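Local structure of aclacinomycin oxidoreductase (AknOx) (Streptomyces galilaeus, 2IPI) at residues 264-276 / 322-334. The protein oxidises the terminal sugar of aclacinomycin N in two oxygen-dependent steps, by way of aclacinomycin A to aclacinomycin Y, with a bicovalently bound FAD. Numbering follows the deposited sequence.
Sequences AFTRIIDNHGAWH and DFVAAVNEGTGVE
Asn-271 ND2 donates to Val-327 O at 3.0 Å, the one hydrogen bond between the two segments. The N-H...O angle is 148°. The acceptor lies close to the plane of the Asn-271 amide, but the donor stands well above the carbonyl plane of Val-327 and misses its lone pairs. Val-327 is the last residue of helix 316-327, and Asn-328 is the first to leave helical geometry.

From Asn-328 to Thr-331 the chain makes a type I beta turn, closed by Thr-331 N to Asn-328 O. This turn runs along helix 262-278 toward its N-terminal part. Arg-267 lays its aliphatic chain against Gly-330, with CD 3.3 Å from Gly-330 O. The methyl CG2 of Thr-331 lies trans to the backbone N and reaches Ala-264 CB at 3.8 Å. Thr-331 OG1 lies near Ile-268 CG1.

At the other end, Phe-323 puts CD2 over the middle of one Trp-275 face, 3.5 Å from Trp-275 CE2. The two ring planes meet at 41°, and the side chains cross at about a right angle. Ala-326 CB touches the same indole at CD1, 3.9 Å away. Next to it, His-276 ND1 donates to His-272 O at 2.9 Å, which fixes the rotation of the imidazole. His-276 CE1 lies near Phe-323 CZ.

Ile-268 and Val-327 both also touch Trp-255 of strand 248-256. On strand 290-296, Ile-268 meets Phe-293 and Phe-323 meets Ser-291. Helix 262-278 thus packs against the C-terminal end of helix 316-327, at 132° between the short axes, and against the turn after it. Both helices lie on the seven-stranded antiparallel sheet that also carries the proton acceptor Tyr-397.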
loop_
_atom_site.group_PDB
_atom_site.type_symbol
_atom_site.label_atom_id
_atom_site.label_comp_id
_atom_site.label_asym_id
_atom_site.label_seq_id
_atom_site.Cartn_x
_atom_site.Cartn_y
_atom_site.Cartn_z
ATOM N N ALA A 264 -28.996 -3.483 -12.259
ATOM C CA ALA A 264 -28.341 -4.653 -11.663
ATOM C C ALA A 264 -26.972 -4.283 -11.085
ATOM O O ALA A 264 -26.635 -4.766 -9.999
ATOM C CB ALA A 264 -28.189 -5.796 -12.644
ATOM N N PHE A 265 -26.175 -3.460 -11.759
ATOM C CA PHE A 265 -24.874 -3.030 -11.232
ATOM C C PHE A 265 -25.037 -2.478 -9.821
ATOM O O PHE A 265 -24.284 -2.811 -8.907
ATOM C CB PHE A 265 -24.259 -1.977 -12.146
ATOM C CG PHE A 265 -22.925 -1.362 -11.770
ATOM C CD1 PHE A 265 -21.741 -1.910 -12.246
ATOM C CD2 PHE A 265 -22.849 -0.240 -10.960
ATOM C CE1 PHE A 265 -20.509 -1.359 -11.929
ATOM C CE2 PHE A 265 -21.620 0.313 -10.626
ATOM C CZ PHE A 265 -20.452 -0.257 -11.103
ATOM N N THR A 266 -26.049 -1.634 -9.650
ATOM C CA THR A 266 -26.327 -0.997 -8.369
ATOM C C THR A 266 -26.770 -1.997 -7.321
ATOM O O THR A 266 -26.397 -1.906 -6.150
ATOM C CB THR A 266 -27.403 0.095 -8.522
ATOM O OG1 THR A 266 -26.839 1.239 -9.172
ATOM C CG2 THR A 266 -27.892 0.572 -7.164
ATOM N N ARG A 267 -27.588 -3.002 -7.674
ATOM C CA ARG A 267 -27.885 -4.007 -6.660
ATOM C C ARG A 267 -26.600 -4.698 -6.189
ATOM O O ARG A 267 -26.472 -4.973 -5.006
ATOM C CB ARG A 267 -28.846 -5.073 -7.183
ATOM C CG ARG A 267 -30.104 -4.441 -7.750
ATOM C CD ARG A 267 -31.271 -4.683 -6.810
ATOM N NE ARG A 267 -31.468 -3.547 -5.908
ATOM C CZ ARG A 267 -32.668 -3.181 -5.486
ATOM N NH1 ARG A 267 -32.785 -2.137 -4.665
ATOM N NH2 ARG A 267 -33.744 -3.849 -5.880
ATOM N N ILE A 268 -25.713 -4.961 -7.131
ATOM C CA ILE A 268 -24.428 -5.601 -6.890
ATOM C C ILE A 268 -23.603 -4.717 -5.958
ATOM O O ILE A 268 -23.089 -5.166 -4.935
ATOM C CB ILE A 268 -23.680 -5.865 -8.211
ATOM C CG1 ILE A 268 -24.099 -7.174 -8.892
ATOM C CG2 ILE A 268 -22.167 -5.839 -8.048
ATOM C CD1 ILE A 268 -23.507 -7.348 -10.276
ATOM N N ILE A 269 -23.506 -3.439 -6.339
ATOM C CA ILE A 269 -22.817 -2.487 -5.467
ATOM C C ILE A 269 -23.445 -2.466 -4.085
ATOM O O ILE A 269 -22.778 -2.642 -3.065
ATOM C CB ILE A 269 -22.837 -1.063 -6.059
ATOM C CG1 ILE A 269 -21.945 -0.903 -7.286
ATOM C CG2 ILE A 269 -22.499 -0.043 -4.978
ATOM C CD1 ILE A 269 -20.462 -1.021 -7.031
ATOM N N ASP A 270 -24.756 -2.240 -4.047
ATOM C CA ASP A 270 -25.423 -2.077 -2.755
ATOM C C ASP A 270 -25.355 -3.362 -1.943
ATOM O O ASP A 270 -25.163 -3.304 -0.721
ATOM C CB ASP A 270 -26.865 -1.620 -2.972
ATOM C CG ASP A 270 -26.920 -0.212 -3.561
ATOM O OD1 ASP A 270 -25.890 0.489 -3.508
ATOM O OD2 ASP A 270 -27.994 0.174 -4.081
ATOM N N ASN A 271 -25.508 -4.484 -2.655
ATOM C CA ASN A 271 -25.363 -5.790 -2.016
ATOM C C ASN A 271 -23.951 -5.980 -1.449
ATOM O O ASN A 271 -23.821 -6.346 -0.274
ATOM C CB ASN A 271 -25.706 -6.904 -3.009
ATOM C CG ASN A 271 -27.191 -7.097 -3.223
ATOM O OD1 ASN A 271 -28.054 -6.406 -2.684
ATOM N ND2 ASN A 271 -27.530 -8.095 -4.042
ATOM N N HIS A 272 -22.914 -5.750 -2.242
ATOM C CA HIS A 272 -21.527 -5.880 -1.772
ATOM C C HIS A 272 -21.286 -5.079 -0.494
ATOM O O HIS A 272 -20.774 -5.628 0.493
ATOM C CB HIS A 272 -20.564 -5.462 -2.878
ATOM C CG HIS A 272 -19.138 -5.190 -2.551
ATOM N ND1 HIS A 272 -18.144 -6.082 -2.881
ATOM C CD2 HIS A 272 -18.484 -4.162 -1.949
ATOM C CE1 HIS A 272 -16.955 -5.631 -2.508
ATOM N NE2 HIS A 272 -17.139 -4.462 -1.929
ATOM N N GLY A 273 -21.631 -3.796 -0.538
ATOM C CA GLY A 273 -21.465 -2.872 0.555
ATOM C C GLY A 273 -22.278 -3.177 1.787
ATOM O O GLY A 273 -21.795 -2.995 2.913
ATOM N N ALA A 274 -23.528 -3.647 1.673
ATOM C CA ALA A 274 -24.244 -4.004 2.899
ATOM C C ALA A 274 -23.572 -5.184 3.615
ATOM O O ALA A 274 -23.612 -5.213 4.843
ATOM C CB ALA A 274 -25.704 -4.345 2.630
ATOM N N TRP A 275 -22.988 -6.135 2.885
ATOM C CA TRP A 275 -22.382 -7.342 3.450
ATOM C C TRP A 275 -21.121 -6.980 4.229
ATOM O O TRP A 275 -20.891 -7.431 5.355
ATOM C CB TRP A 275 -22.050 -8.342 2.344
ATOM C CG TRP A 275 -21.478 -9.664 2.754
ATOM C CD1 TRP A 275 -22.180 -10.836 2.932
ATOM C CD2 TRP A 275 -20.106 -9.981 3.039
ATOM N NE1 TRP A 275 -21.334 -11.847 3.307
ATOM C CE2 TRP A 275 -20.053 -11.359 3.383
ATOM C CE3 TRP A 275 -18.906 -9.260 3.043
ATOM C CZ2 TRP A 275 -18.865 -12.001 3.723
ATOM C CZ3 TRP A 275 -17.732 -9.900 3.378
ATOM C CH2 TRP A 275 -17.706 -11.257 3.715
ATOM N N HIS A 276 -20.290 -6.124 3.554
ATOM C CA HIS A 276 -19.044 -5.715 4.210
ATOM C C HIS A 276 -19.308 -4.979 5.511
ATOM O O HIS A 276 -18.528 -5.095 6.454
ATOM C CB HIS A 276 -18.189 -4.868 3.260
ATOM C CG HIS A 276 -17.451 -5.743 2.295
ATOM N ND1 HIS A 276 -17.995 -6.210 1.114
ATOM C CD2 HIS A 276 -16.199 -6.248 2.366
ATOM C CE1 HIS A 276 -17.097 -6.958 0.501
ATOM N NE2 HIS A 276 -16.002 -6.998 1.234
ATOM N N ASP A 322 -21.743 -18.581 -0.263
ATOM C CA ASP A 322 -22.751 -17.854 0.514
ATOM C C ASP A 322 -22.560 -16.346 0.356
ATOM O O ASP A 322 -23.512 -15.571 0.349
ATOM C CB ASP A 322 -22.710 -18.243 1.985
ATOM C CG ASP A 322 -23.564 -19.440 2.351
ATOM O OD1 ASP A 322 -24.149 -20.102 1.463
ATOM O OD2 ASP A 322 -23.657 -19.754 3.556
ATOM N N PHE A 323 -21.310 -15.919 0.225
ATOM C CA PHE A 323 -20.987 -14.504 0.036
ATOM C C PHE A 323 -21.426 -14.055 -1.352
ATOM O O PHE A 323 -22.218 -13.111 -1.455
ATOM C CB PHE A 323 -19.498 -14.272 0.272
ATOM C CG PHE A 323 -18.906 -12.975 -0.271
ATOM C CD1 PHE A 323 -17.737 -13.033 -1.019
ATOM C CD2 PHE A 323 -19.492 -11.740 -0.034
ATOM C CE1 PHE A 323 -17.137 -11.886 -1.511
ATOM C CE2 PHE A 323 -18.912 -10.584 -0.532
ATOM C CZ PHE A 323 -17.746 -10.663 -1.283
ATOM N N VAL A 324 -20.971 -14.695 -2.419
ATOM C CA VAL A 324 -21.413 -14.243 -3.742
ATOM C C VAL A 324 -22.936 -14.342 -3.862
ATOM O O VAL A 324 -23.552 -13.521 -4.532
ATOM C CB VAL A 324 -20.754 -15.006 -4.893
ATOM C CG1 VAL A 324 -19.285 -15.307 -4.609
ATOM C CG2 VAL A 324 -21.500 -16.304 -5.168
ATOM N N ALA A 325 -23.532 -15.338 -3.198
ATOM C CA ALA A 325 -24.994 -15.418 -3.251
ATOM C C ALA A 325 -25.589 -14.171 -2.601
ATOM O O ALA A 325 -26.691 -13.710 -2.925
ATOM C CB ALA A 325 -25.487 -16.696 -2.604
ATOM N N ALA A 326 -24.848 -13.579 -1.661
ATOM C CA ALA A 326 -25.341 -12.324 -1.072
ATOM C C ALA A 326 -25.074 -11.169 -2.028
ATOM O O ALA A 326 -25.858 -10.232 -2.166
ATOM C CB ALA A 326 -24.710 -12.071 0.286
ATOM N N VAL A 327 -23.949 -11.224 -2.727
ATOM C CA VAL A 327 -23.551 -10.164 -3.643
ATOM C C VAL A 327 -24.520 -9.942 -4.782
ATOM O O VAL A 327 -24.822 -8.810 -5.183
ATOM C CB VAL A 327 -22.151 -10.508 -4.202
ATOM C CG1 VAL A 327 -21.882 -9.933 -5.572
ATOM C CG2 VAL A 327 -21.123 -10.023 -3.191
ATOM N N ASN A 328 -25.052 -11.007 -5.384
ATOM C CA ASN A 328 -25.930 -10.659 -6.529
ATOM C C ASN A 328 -27.340 -11.161 -6.262
ATOM O O ASN A 328 -28.067 -11.537 -7.184
ATOM C CB ASN A 328 -25.370 -11.120 -7.862
ATOM C CG ASN A 328 -25.378 -12.576 -8.245
ATOM O OD1 ASN A 328 -24.609 -13.356 -7.668
ATOM N ND2 ASN A 328 -26.210 -12.956 -9.204
ATOM N N GLU A 329 -27.745 -11.147 -4.991
ATOM C CA GLU A 329 -29.091 -11.604 -4.670
ATOM C C GLU A 329 -30.171 -10.884 -5.466
ATOM O O GLU A 329 -30.966 -11.515 -6.171
ATOM C CB GLU A 329 -29.427 -11.445 -3.180
ATOM C CG GLU A 329 -30.402 -12.528 -2.729
ATOM C CD GLU A 329 -31.854 -12.118 -2.705
ATOM O OE1 GLU A 329 -32.722 -13.015 -2.725
ATOM O OE2 GLU A 329 -32.152 -10.900 -2.662
ATOM N N GLY A 330 -30.236 -9.552 -5.414
ATOM C CA GLY A 330 -31.336 -8.896 -6.128
ATOM C C GLY A 330 -31.015 -8.582 -7.578
ATOM O O GLY A 330 -31.630 -7.702 -8.172
ATOM N N THR A 331 -30.054 -9.292 -8.148
ATOM C CA THR A 331 -29.525 -8.976 -9.470
ATOM C C THR A 331 -30.358 -9.594 -10.569
ATOM O O THR A 331 -31.168 -10.499 -10.375
ATOM C CB THR A 331 -28.059 -9.456 -9.534
ATOM O OG1 THR A 331 -27.377 -8.798 -8.440
ATOM C CG2 THR A 331 -27.331 -9.046 -10.795
ATOM N N GLY A 332 -30.160 -9.086 -11.786
ATOM C CA GLY A 332 -30.883 -9.658 -12.915
ATOM C C GLY A 332 -30.000 -10.589 -13.712
ATOM O O GLY A 332 -30.511 -11.276 -14.593
ATOM N N VAL A 333 -28.691 -10.609 -13.419
ATOM C CA VAL A 333 -27.815 -11.442 -14.249
ATOM C C VAL A 333 -27.043 -12.458 -13.421
ATOM O O VAL A 333 -26.672 -12.219 -12.271
ATOM C CB VAL A 333 -26.839 -10.599 -15.090
ATOM C CG1 VAL A 333 -27.187 -9.122 -14.993
ATOM C CG2 VAL A 333 -25.407 -10.870 -14.658
ATOM N N GLU A 334 -26.798 -13.625 -14.028
ATOM C CA GLU A 334 -26.093 -14.678 -13.309
ATOM C C GLU A 334 -24.638 -14.819 -13.761
ATOM O O GLU A 334 -24.352 -14.954 -14.947
ATOM C CB GLU A 334 -26.819 -16.017 -13.458
ATOM C CG GLU A 334 -25.911 -17.207 -13.205
ATOM C CD GLU A 334 -26.083 -17.856 -11.841
ATOM O OE1 GLU A 334 -25.931 -19.093 -11.763
ATOM O OE2 GLU A 334 -26.378 -17.113 -10.877
#